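Local coordinates for secreted protein (Streptomyces lividans TK24, PDB 5LXZ), which is a secreted copper metalloradical protein of the AA5 family, probably an oxidase working through a copper ion and a tyrosyl radical, as galactose oxidase does, at residues A[457-462]-A[475-480]; A[23-28]-A[492-497]; A[405-410]-A[422-427]. The protein carries 1 engineered substitution. One frame throughout, in Å; residues are numbered along the deposited sequence. Where two conformers were deposited one is given.

Contact 1 of 3, residues A[457-462]-A[475-480]; sequences GRNYHS and FGSDSL. With CU (copper (II) ion), chain B.
His461 and Asp478 meet side by side, and their bond ties a copper ligand to the loop that follows strand 472-476. ND1 of His461 donates at 2.7 Å to the anti lone pair of Asp478 OD2, which lies close to the imidazole plane. At the far side of the same ring NE2 of His461 binds the copper ion at 2.0 Å; Tyr248, His548 and a water complete its ligands. Asp478 is held in turn, since its OD2 also accepts from Asn47. Over one face of the Tyr460 ring lies CD2 of His461. Tyr460, also of the copper site, keeps its OH at a long 2.8 Å from the copper ion and hydrogen-bonds Tyr248.

Behind this first shell the backbone is pinned at several points. Ser477 N donates to His461 O at 3.0 Å, and Ser477 OG takes the N-H of Asn459 at 2.8 Å in a fairly straight bond (162°). With CG set between its own backbone N and carbonyl carbon (chi1 64°), Asn459 turns OD1 back onto Tyr460 N (2.7 Å), while its ND2 reaches Asn434; an alanine here would probably leave Tyr460 N and Asn434 without these partners and let the backbone before the copper ligands shift. His-carboxylate pairing of this kind fixes the rotation of the imidazole and would be expected to make NE2 a stronger donor to copper.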
loop_
_atom_site.group_PDB
_atom_site.type_symbol
_atom_site.label_atom_id
_atom_site.label_comp_id
_atom_site.label_asym_id
_atom_site.label_seq_id
_atom_site.Cartn_x
_atom_site.Cartn_y
_atom_site.Cartn_z
ATOM N N GLY A 457 -6.344 0.726 -18.173
ATOM C CA GLY A 457 -5.410 1.586 -17.481
ATOM C C GLY A 457 -5.623 1.554 -15.986
ATOM O O GLY A 457 -6.748 1.532 -15.510
ATOM N N ARG A 458 -4.518 1.520 -15.241
ATOM C CA ARG A 458 -4.549 1.421 -13.763
ATOM C C ARG A 458 -3.571 2.418 -13.148
ATOM O O ARG A 458 -2.370 2.277 -13.329
ATOM C CB ARG A 458 -4.251 -0.023 -13.316
ATOM C CG ARG A 458 -5.519 -0.922 -13.310
ATOM C CD ARG A 458 -5.250 -2.331 -12.877
ATOM N NE ARG A 458 -4.535 -3.030 -13.912
ATOM C CZ ARG A 458 -5.113 -3.614 -14.953
ATOM N NH1 ARG A 458 -4.344 -4.237 -15.815
ATOM N NH2 ARG A 458 -6.438 -3.570 -15.133
ATOM N N ASN A 459 -4.086 3.431 -12.447
ATOM C CA ASN A 459 -3.256 4.441 -11.788
ATOM C C ASN A 459 -3.514 4.359 -10.291
ATOM O O ASN A 459 -3.344 3.268 -9.732
ATOM C CB ASN A 459 -3.294 5.833 -12.479
ATOM C CG ASN A 459 -4.657 6.523 -12.459
ATOM O OD1 ASN A 459 -5.080 7.101 -11.450
ATOM N ND2 ASN A 459 -5.351 6.498 -13.610
ATOM N N TYR A 460 -3.877 5.459 -9.660
ATOM C CA TYR A 460 -4.221 5.510 -8.221
ATOM C C TYR A 460 -5.300 4.523 -7.881
ATOM O O TYR A 460 -6.196 4.262 -8.682
ATOM C CB TYR A 460 -4.727 6.933 -7.967
ATOM C CG TYR A 460 -5.025 7.336 -6.578
ATOM C CD1 TYR A 460 -4.080 7.149 -5.600
ATOM C CD2 TYR A 460 -6.204 7.985 -6.280
ATOM C CE1 TYR A 460 -4.319 7.595 -4.314
ATOM C CE2 TYR A 460 -6.459 8.424 -4.972
ATOM C CZ TYR A 460 -5.500 8.204 -4.030
ATOM O OH TYR A 460 -5.733 8.635 -2.733
ATOM N N HIS A 461 -5.208 3.913 -6.691
ATOM C CA HIS A 461 -6.246 3.003 -6.208
ATOM C C HIS A 461 -6.402 1.775 -7.081
ATOM O O HIS A 461 -7.541 1.366 -7.349
ATOM C CB HIS A 461 -7.578 3.720 -6.042
ATOM C CG HIS A 461 -7.628 4.658 -4.879
ATOM N ND1 HIS A 461 -8.598 5.623 -4.746
ATOM C CD2 HIS A 461 -6.859 4.739 -3.764
ATOM C CE1 HIS A 461 -8.419 6.280 -3.621
ATOM N NE2 HIS A 461 -7.382 5.759 -3.002
ATOM N N SER A 462 -5.276 1.171 -7.449
ATOM C CA SER A 462 -5.225 -0.072 -8.212
ATOM C C SER A 462 -4.466 -1.120 -7.451
ATOM O O SER A 462 -3.963 -0.879 -6.309
ATOM C CB SER A 462 -4.553 0.153 -9.570
ATOM O OG SER A 462 -5.164 1.191 -10.280
ATOM N N PHE A 475 -7.080 -4.906 -10.450
ATOM C CA PHE A 475 -8.279 -4.171 -10.074
ATOM C C PHE A 475 -8.011 -2.697 -9.913
ATOM O O PHE A 475 -6.869 -2.259 -9.779
ATOM C CB PHE A 475 -8.843 -4.708 -8.745
ATOM C CG PHE A 475 -7.924 -4.495 -7.584
ATOM C CD1 PHE A 475 -7.987 -3.314 -6.830
ATOM C CD2 PHE A 475 -6.989 -5.451 -7.222
ATOM C CE1 PHE A 475 -7.135 -3.094 -5.754
ATOM C CE2 PHE A 475 -6.135 -5.224 -6.144
ATOM C CZ PHE A 475 -6.216 -4.043 -5.423
ATOM N N GLY A 476 -9.086 -1.926 -9.856
ATOM C CA GLY A 476 -9.049 -0.550 -9.473
ATOM C C GLY A 476 -8.728 0.416 -10.571
ATOM O O GLY A 476 -8.782 0.052 -11.748
ATOM N N SER A 477 -8.454 1.650 -10.141
ATOM C CA SER A 477 -7.945 2.817 -10.873
ATOM C C SER A 477 -8.876 3.982 -10.764
ATOM O O SER A 477 -10.045 3.916 -11.190
ATOM C CB SER A 477 -7.655 2.573 -12.349
ATOM O OG SER A 477 -6.846 3.658 -12.779
ATOM N N ASP A 478 -8.357 5.077 -10.234
ATOM C CA ASP A 478 -9.154 6.210 -9.826
ATOM C C ASP A 478 -8.604 7.482 -10.404
ATOM O O ASP A 478 -8.053 8.330 -9.706
ATOM C CB ASP A 478 -9.146 6.206 -8.286
ATOM C CG ASP A 478 -10.257 6.999 -7.644
ATOM O OD1 ASP A 478 -11.067 7.670 -8.343
ATOM O OD2 ASP A 478 -10.383 6.903 -6.398
ATOM N N SER A 479 -8.779 7.640 -11.710
ATOM C CA SER A 479 -8.312 8.841 -12.374
ATOM C C SER A 479 -8.999 10.087 -11.863
ATOM O O SER A 479 -10.211 10.059 -11.577
ATOM C CB SER A 479 -8.597 8.761 -13.858
ATOM O OG SER A 479 -7.892 7.722 -14.506
ATOM N N LEU A 480 -8.241 11.170 -11.787
ATOM C CA LEU A 480 -8.818 12.439 -11.316
ATOM C C LEU A 480 -9.755 13.033 -12.351
ATOM O O LEU A 480 -10.778 13.596 -11.988
ATOM C CB LEU A 480 -7.730 13.430 -10.938
ATOM C CG LEU A 480 -8.182 14.791 -10.375
ATOM C CD1 LEU A 480 -9.061 14.635 -9.167
ATOM C CD2 LEU A 480 -6.944 15.587 -10.087
HETATM CU CU CU B . -6.484 6.342 -1.282
HETATM O O HOH W 1 -8.697 -2.423 -13.270
HETATM O O HOH W 2 -7.735 8.097 -0.923
#

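Contact 2 of 3, residues A[23-28]-A[492-497]; sequences KYRQNT and FEQRIE
The Phe492 ring and the Asn27 amide lie nearly parallel, their planes 9° apart, in a stack of a flat polar group on an aromatic one. CB of Asn27 sits over the centre of one ring face, 3.4 Å from the Phe492 ring centroid and 11° off its normal, which makes a CH-pi contact. The amide itself reaches past the rim toward the Phe492 stem, with CG of Asn27 3.3 Å from CG of Phe492. At the ring edge, near its plane, Thr28 O comes within 3.4 Å of Phe492 CZ. The ring is brought beneath the amide by its first torsion, which sets CG opposite the backbone N (chi1 -161°).

Gln494 approaches the same asparagine from another direction, its amide turned well away from that of Asn27. NE2 of Gln494 donates to OD1 of Asn27 at 2.9 Å, while ND2 of Asn27 is spent on Gly46 O, so both ends of the amide are engaged. The other branch of Gln494, OE1, rests 3.5 Å from CB of Arg25 and accepts from a water at 2.6 Å that also takes NH1 of Arg25. Arg25 NE hydrogen-bonds Phe20 O.

Together these contacts fasten the loop between strands 14-18 and 30-33 to the lead-in of strand 496-500, where the loop passes from the sheet of strand 496-500 to that of strand 30-33. Asn27 is gripped at both amide ends and stacked against the ring and its stem, and the two bonds together probably hold the amide in one orientation. Thr28 O, by contrast, is buried here with no hydrogen-bond partner, and the weakly positive rim of the Phe492 ring probably offers it partial electrostatic compensation.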
loop_
_atom_site.group_PDB
_atom_site.type_symbol
_atom_site.label_atom_id
_atom_site.label_comp_id
_atom_site.label_asym_id
_atom_site.label_seq_id
_atom_site.Cartn_x
_atom_site.Cartn_y
_atom_site.Cartn_z
ATOM N N LYS A 23 -25.069 -5.314 -10.228
ATOM C CA LYS A 23 -25.392 -5.431 -8.810
ATOM C C LYS A 23 -24.146 -5.603 -7.924
ATOM O O LYS A 23 -24.157 -5.160 -6.780
ATOM C CB LYS A 23 -26.320 -6.638 -8.599
ATOM C CG LYS A 23 -26.565 -7.052 -7.160
ATOM C CD LYS A 23 -27.794 -7.942 -7.050
ATOM C CE LYS A 23 -27.608 -9.267 -7.748
ATOM N NZ LYS A 23 -28.661 -10.200 -7.259
ATOM N N TYR A 24 -23.109 -6.249 -8.456
ATOM C CA TYR A 24 -21.916 -6.588 -7.659
ATOM C C TYR A 24 -20.778 -5.635 -7.896
ATOM O O TYR A 24 -19.711 -5.772 -7.233
ATOM C CB TYR A 24 -21.440 -8.006 -7.927
ATOM C CG TYR A 24 -22.445 -9.022 -7.510
ATOM C CD1 TYR A 24 -22.681 -9.272 -6.166
ATOM C CD2 TYR A 24 -23.195 -9.710 -8.441
ATOM C CE1 TYR A 24 -23.632 -10.200 -5.770
ATOM C CE2 TYR A 24 -24.137 -10.651 -8.059
ATOM C CZ TYR A 24 -24.347 -10.895 -6.725
ATOM O OH TYR A 24 -25.305 -11.802 -6.329
ATOM N N ARG A 25 -20.936 -4.678 -8.794
ATOM C CA ARG A 25 -19.818 -3.753 -9.043
ATOM C C ARG A 25 -19.552 -2.877 -7.819
ATOM O O ARG A 25 -20.432 -2.595 -7.019
ATOM C CB ARG A 25 -20.059 -2.903 -10.260
ATOM C CG ARG A 25 -20.052 -3.745 -11.501
ATOM C CD ARG A 25 -20.294 -2.917 -12.741
ATOM N NE ARG A 25 -20.662 -3.817 -13.835
ATOM C CZ ARG A 25 -21.041 -3.434 -15.056
ATOM N NH1 ARG A 25 -21.085 -2.147 -15.379
ATOM N NH2 ARG A 25 -21.350 -4.360 -15.960
ATOM N N GLN A 26 -18.297 -2.466 -7.670
ATOM C CA GLN A 26 -17.901 -1.541 -6.634
ATOM C C GLN A 26 -16.585 -0.953 -7.048
ATOM O O GLN A 26 -15.998 -1.366 -8.052
ATOM C CB GLN A 26 -17.760 -2.261 -5.277
ATOM C CG GLN A 26 -16.680 -3.303 -5.335
ATOM C CD GLN A 26 -16.404 -3.982 -4.001
ATOM O OE1 GLN A 26 -17.280 -4.067 -3.120
ATOM N NE2 GLN A 26 -15.191 -4.487 -3.851
ATOM N N ASN A 27 -16.113 -0.015 -6.252
ATOM C CA ASN A 27 -14.806 0.600 -6.469
ATOM C C ASN A 27 -13.767 -0.116 -5.601
ATOM O O ASN A 27 -13.462 0.352 -4.515
ATOM C CB ASN A 27 -14.824 2.075 -6.134
ATOM C CG ASN A 27 -15.794 2.880 -6.994
ATOM O OD1 ASN A 27 -16.355 2.379 -7.970
ATOM N ND2 ASN A 27 -15.947 4.134 -6.643
ATOM N N THR A 28 -13.263 -1.239 -6.084
ATOM C CA THR A 28 -12.301 -2.002 -5.295
ATOM C C THR A 28 -10.992 -1.235 -5.160
ATOM O O THR A 28 -10.328 -0.919 -6.149
ATOM C CB THR A 28 -12.007 -3.379 -5.935
ATOM O OG1 THR A 28 -13.242 -4.079 -6.100
ATOM C CG2 THR A 28 -11.059 -4.192 -5.055
ATOM N N PHE A 492 -14.378 6.084 -11.303
ATOM C CA PHE A 492 -13.621 4.935 -10.835
ATOM C C PHE A 492 -13.777 3.749 -11.794
ATOM O O PHE A 492 -14.865 3.453 -12.256
ATOM C CB PHE A 492 -14.084 4.577 -9.418
ATOM C CG PHE A 492 -13.108 3.728 -8.675
ATOM C CD1 PHE A 492 -12.989 2.353 -8.949
ATOM C CD2 PHE A 492 -12.287 4.295 -7.718
ATOM C CE1 PHE A 492 -12.049 1.582 -8.305
ATOM C CE2 PHE A 492 -11.361 3.501 -7.046
ATOM C CZ PHE A 492 -11.238 2.158 -7.352
ATOM N N GLU A 493 -12.669 3.043 -12.028
ATOM C CA GLU A 493 -12.601 1.906 -12.903
ATOM C C GLU A 493 -13.108 0.687 -12.158
ATOM O O GLU A 493 -12.480 0.210 -11.222
ATOM C CB GLU A 493 -11.166 1.716 -13.385
ATOM C CG GLU A 493 -10.976 0.481 -14.233
ATOM C CD GLU A 493 -11.807 0.600 -15.502
ATOM O OE1 GLU A 493 -11.414 1.383 -16.415
ATOM O OE2 GLU A 493 -12.855 -0.070 -15.532
ATOM N N GLN A 494 -14.245 0.149 -12.594
ATOM C CA GLN A 494 -14.868 -1.001 -11.957
ATOM C C GLN A 494 -14.591 -2.304 -12.663
ATOM O O GLN A 494 -14.935 -3.366 -12.168
ATOM C CB GLN A 494 -16.392 -0.762 -11.782
ATOM C CG GLN A 494 -16.705 0.460 -10.936
ATOM C CD GLN A 494 -18.160 0.532 -10.542
ATOM O OE1 GLN A 494 -19.034 0.240 -11.380
ATOM N NE2 GLN A 494 -18.447 0.941 -9.297
ATOM N N ARG A 495 -13.888 -2.252 -13.787
ATOM C CA ARG A 495 -13.549 -3.477 -14.462
ATOM C C ARG A 495 -12.369 -4.167 -13.757
ATOM O O ARG A 495 -11.502 -3.507 -13.162
ATOM C CB ARG A 495 -13.206 -3.211 -15.908
ATOM C CG ARG A 495 -14.404 -2.751 -16.724
ATOM C CD ARG A 495 -14.000 -2.384 -18.133
ATOM N NE ARG A 495 -13.170 -1.206 -18.135
ATOM C CZ ARG A 495 -12.555 -0.719 -19.198
ATOM N NH1 ARG A 495 -12.648 -1.356 -20.366
ATOM N NH2 ARG A 495 -11.799 0.359 -19.087
ATOM N N ILE A 496 -12.335 -5.490 -13.877
ATOM C CA ILE A 496 -11.305 -6.354 -13.355
ATOM C C ILE A 496 -10.632 -7.006 -14.580
ATOM O O ILE A 496 -11.346 -7.280 -15.548
ATOM C CB ILE A 496 -12.044 -7.383 -12.466
ATOM C CG1 ILE A 496 -12.761 -6.669 -11.311
ATOM C CG2 ILE A 496 -11.109 -8.428 -11.897
ATOM C CD1 ILE A 496 -11.787 -5.919 -10.398
ATOM N N GLU A 497 -9.336 -7.275 -14.537
ATOM C CA GLU A 497 -8.677 -8.027 -15.590
ATOM C C GLU A 497 -8.013 -9.245 -14.987
ATOM O O GLU A 497 -7.554 -9.222 -13.832
ATOM C CB GLU A 497 -7.611 -7.209 -16.293
ATOM C CG GLU A 497 -8.097 -6.285 -17.379
ATOM C CD GLU A 497 -6.932 -5.612 -18.138
ATOM O OE1 GLU A 497 -6.424 -4.598 -17.685
ATOM O OE2 GLU A 497 -6.527 -6.088 -19.202
HETATM O O HOH W 3 -19.159 0.024 -13.973
#

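Contact 3 of 3, residues A[405-410]-A[422-427]; sequences TRYPQA and GGSQDY
Arg406 runs out alongside the 422-427 loop, its chain extended from CG to NE. Its CB lies 3.6 Å from Ser424 O and also over one face of the Tyr407 ring, toward its rim. CD then meets the backbone where Asp426 passes into Tyr427, 3.7 Å from Asp426 C. Next along the chain, Arg406 NE lies 3.6 Å from Tyr427 N. One face of the guanidinium is met by Tyr427 CD1. Beyond the segments NH1 hydrogen-bonds Thr351, while NH2 bonds the carbonyls of Gly372 and Ser376.

The backbone of Arg406 forms an antiparallel hydrogen-bonded pair with Ser424: its N donates to Ser424 O at 2.8 Å and its O accepts from Ser424 N at 2.9 Å. This single bridge extends the pairing of strands 409-412 and 418-421 in a Kelch blade of the beta-propeller, where Gly422 and Gly423 form the paired glycines familiar from Kelch repeats. A CB on Gly423 would run into Arg406 O and Thr405 CG2.

Ser424 OG lies in the plane of the Tyr407 ring at its edge, 3.4 Å from CD2, and hydrogen-bonds Asp426 O. Tyr407 OH, in turn, bonds Arg428 N.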
loop_
_atom_site.group_PDB
_atom_site.type_symbol
_atom_site.label_atom_id
_atom_site.label_comp_id
_atom_site.label_asym_id
_atom_site.label_seq_id
_atom_site.Cartn_x
_atom_site.Cartn_y
_atom_site.Cartn_z
ATOM N N THR A 405 6.773 6.354 -14.199
ATOM C CA THR A 405 5.578 5.566 -13.852
ATOM C C THR A 405 5.237 5.675 -12.379
ATOM O O THR A 405 5.967 5.075 -11.570
ATOM C CB THR A 405 5.824 4.081 -14.184
ATOM O OG1 THR A 405 6.220 3.944 -15.568
ATOM C CG2 THR A 405 4.576 3.259 -13.988
ATOM N N ARG A 406 4.161 6.392 -12.043
ATOM C CA ARG A 406 3.521 6.283 -10.735
ATOM C C ARG A 406 2.639 5.039 -10.684
ATOM O O ARG A 406 2.049 4.632 -11.678
ATOM C CB ARG A 406 2.609 7.471 -10.453
ATOM C CG ARG A 406 3.274 8.803 -10.227
ATOM C CD ARG A 406 2.215 9.821 -10.016
ATOM N NE ARG A 406 2.718 11.116 -9.604
ATOM C CZ ARG A 406 2.983 11.478 -8.342
ATOM N NH1 ARG A 406 2.915 10.598 -7.331
ATOM N NH2 ARG A 406 3.339 12.714 -8.065
ATOM N N TYR A 407 2.460 4.482 -9.480
ATOM C CA TYR A 407 1.470 3.436 -9.245
ATOM C C TYR A 407 1.695 2.098 -9.971
ATOM O O TYR A 407 0.727 1.403 -10.216
ATOM C CB TYR A 407 0.021 3.877 -9.527
ATOM C CG TYR A 407 -0.310 5.298 -9.211
ATOM C CD1 TYR A 407 -0.534 5.734 -7.900
ATOM C CD2 TYR A 407 -0.485 6.201 -10.229
ATOM C CE1 TYR A 407 -0.862 7.054 -7.626
ATOM C CE2 TYR A 407 -0.803 7.515 -9.933
ATOM C CZ TYR A 407 -1.038 7.918 -8.639
ATOM O OH TYR A 407 -1.381 9.255 -8.391
ATOM N N PRO A 408 2.924 1.724 -10.346
ATOM C CA PRO A 408 3.018 0.435 -11.051
ATOM C C PRO A 408 2.557 -0.689 -10.160
ATOM O O PRO A 408 2.853 -0.707 -8.932
ATOM C CB PRO A 408 4.522 0.284 -11.329
ATOM C CG PRO A 408 5.149 1.070 -10.216
ATOM C CD PRO A 408 4.237 2.249 -9.967
ATOM N N GLN A 409 1.790 -1.610 -10.752
ATOM C CA GLN A 409 1.459 -2.875 -10.072
ATOM C C GLN A 409 2.657 -3.800 -10.165
ATOM O O GLN A 409 3.392 -3.775 -11.158
ATOM C CB GLN A 409 0.240 -3.515 -10.706
ATOM C CG GLN A 409 -1.060 -2.741 -10.532
ATOM C CD GLN A 409 -1.388 -1.788 -11.681
ATOM O OE1 GLN A 409 -1.689 -2.237 -12.792
ATOM N NE2 GLN A 409 -1.337 -0.492 -11.439
ATOM N N ALA A 410 2.904 -4.624 -9.141
ATOM C CA ALA A 410 4.034 -5.508 -9.102
ATOM C C ALA A 410 3.731 -6.740 -8.308
ATOM O O ALA A 410 3.434 -6.636 -7.110
ATOM C CB ALA A 410 5.282 -4.818 -8.618
ATOM N N GLY A 422 1.197 -1.542 -15.716
ATOM C CA GLY A 422 0.336 -0.418 -15.508
ATOM C C GLY A 422 1.025 0.759 -14.878
ATOM O O GLY A 422 2.245 0.949 -15.031
ATOM N N GLY A 423 0.243 1.558 -14.177
ATOM C CA GLY A 423 0.703 2.812 -13.670
ATOM C C GLY A 423 0.397 3.959 -14.608
ATOM O O GLY A 423 -0.264 3.756 -15.628
ATOM N N SER A 424 0.808 5.163 -14.246
ATOM C CA SER A 424 0.566 6.326 -15.102
ATOM C C SER A 424 1.742 7.250 -15.045
ATOM O O SER A 424 2.504 7.274 -14.089
ATOM C CB SER A 424 -0.699 7.057 -14.719
ATOM O OG SER A 424 -0.641 7.536 -13.383
ATOM N N GLN A 425 1.892 8.055 -16.093
ATOM C CA GLN A 425 3.042 8.920 -16.148
ATOM C C GLN A 425 2.912 10.142 -15.231
ATOM O O GLN A 425 3.930 10.753 -14.876
ATOM C CB GLN A 425 3.273 9.368 -17.589
ATOM C CG GLN A 425 4.614 10.018 -17.856
ATOM C CD GLN A 425 5.003 10.073 -19.361
ATOM O OE1 GLN A 425 4.345 9.530 -20.212
ATOM N NE2 GLN A 425 6.116 10.702 -19.636
ATOM N N ASP A 426 1.675 10.496 -14.872
ATOM C CA ASP A 426 1.417 11.632 -14.017
ATOM C C ASP A 426 0.420 11.299 -12.929
ATOM O O ASP A 426 -0.222 10.238 -12.933
ATOM C CB ASP A 426 0.932 12.788 -14.913
ATOM C CG ASP A 426 1.193 14.167 -14.331
ATOM O OD1 ASP A 426 1.645 14.351 -13.160
ATOM O OD2 ASP A 426 0.813 15.145 -15.040
ATOM N N TYR A 427 0.274 12.234 -12.008
ATOM C CA TYR A 427 -0.617 12.143 -10.851
ATOM C C TYR A 427 -2.023 11.739 -11.222
ATOM O O TYR A 427 -2.642 12.383 -12.044
ATOM C CB TYR A 427 -0.598 13.484 -10.110
ATOM C CG TYR A 427 -1.499 13.546 -8.919
ATOM C CD1 TYR A 427 -1.105 13.034 -7.678
ATOM C CD2 TYR A 427 -2.754 14.140 -9.012
ATOM C CE1 TYR A 427 -1.930 13.114 -6.572
ATOM C CE2 TYR A 427 -3.607 14.217 -7.930
ATOM C CZ TYR A 427 -3.210 13.664 -6.711
ATOM O OH TYR A 427 -4.028 13.748 -5.642
#

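How the contacts relate
Reading from the N terminus, contact 2 opens first, at 23-28, and closes only at 492-497, so that both other contacts nest inside its long loop. Within it contact 3 closes a short loop between 405-410 and 422-427, and contact 1 then follows in series, joining 457-462 to 475-480; none of the three cross. Contacts 1 and 2 reach the same four-stranded sheet, where strands 472-476 and 496-500 are neighbours, and Arg458 to Glu497 is a salt bridge between them. Contact 3 belongs to the preceding blade and meets contact 1 through Arg458 O with Gly423 N. Contacts 2 and 3 do not touch, so contact 1 links them.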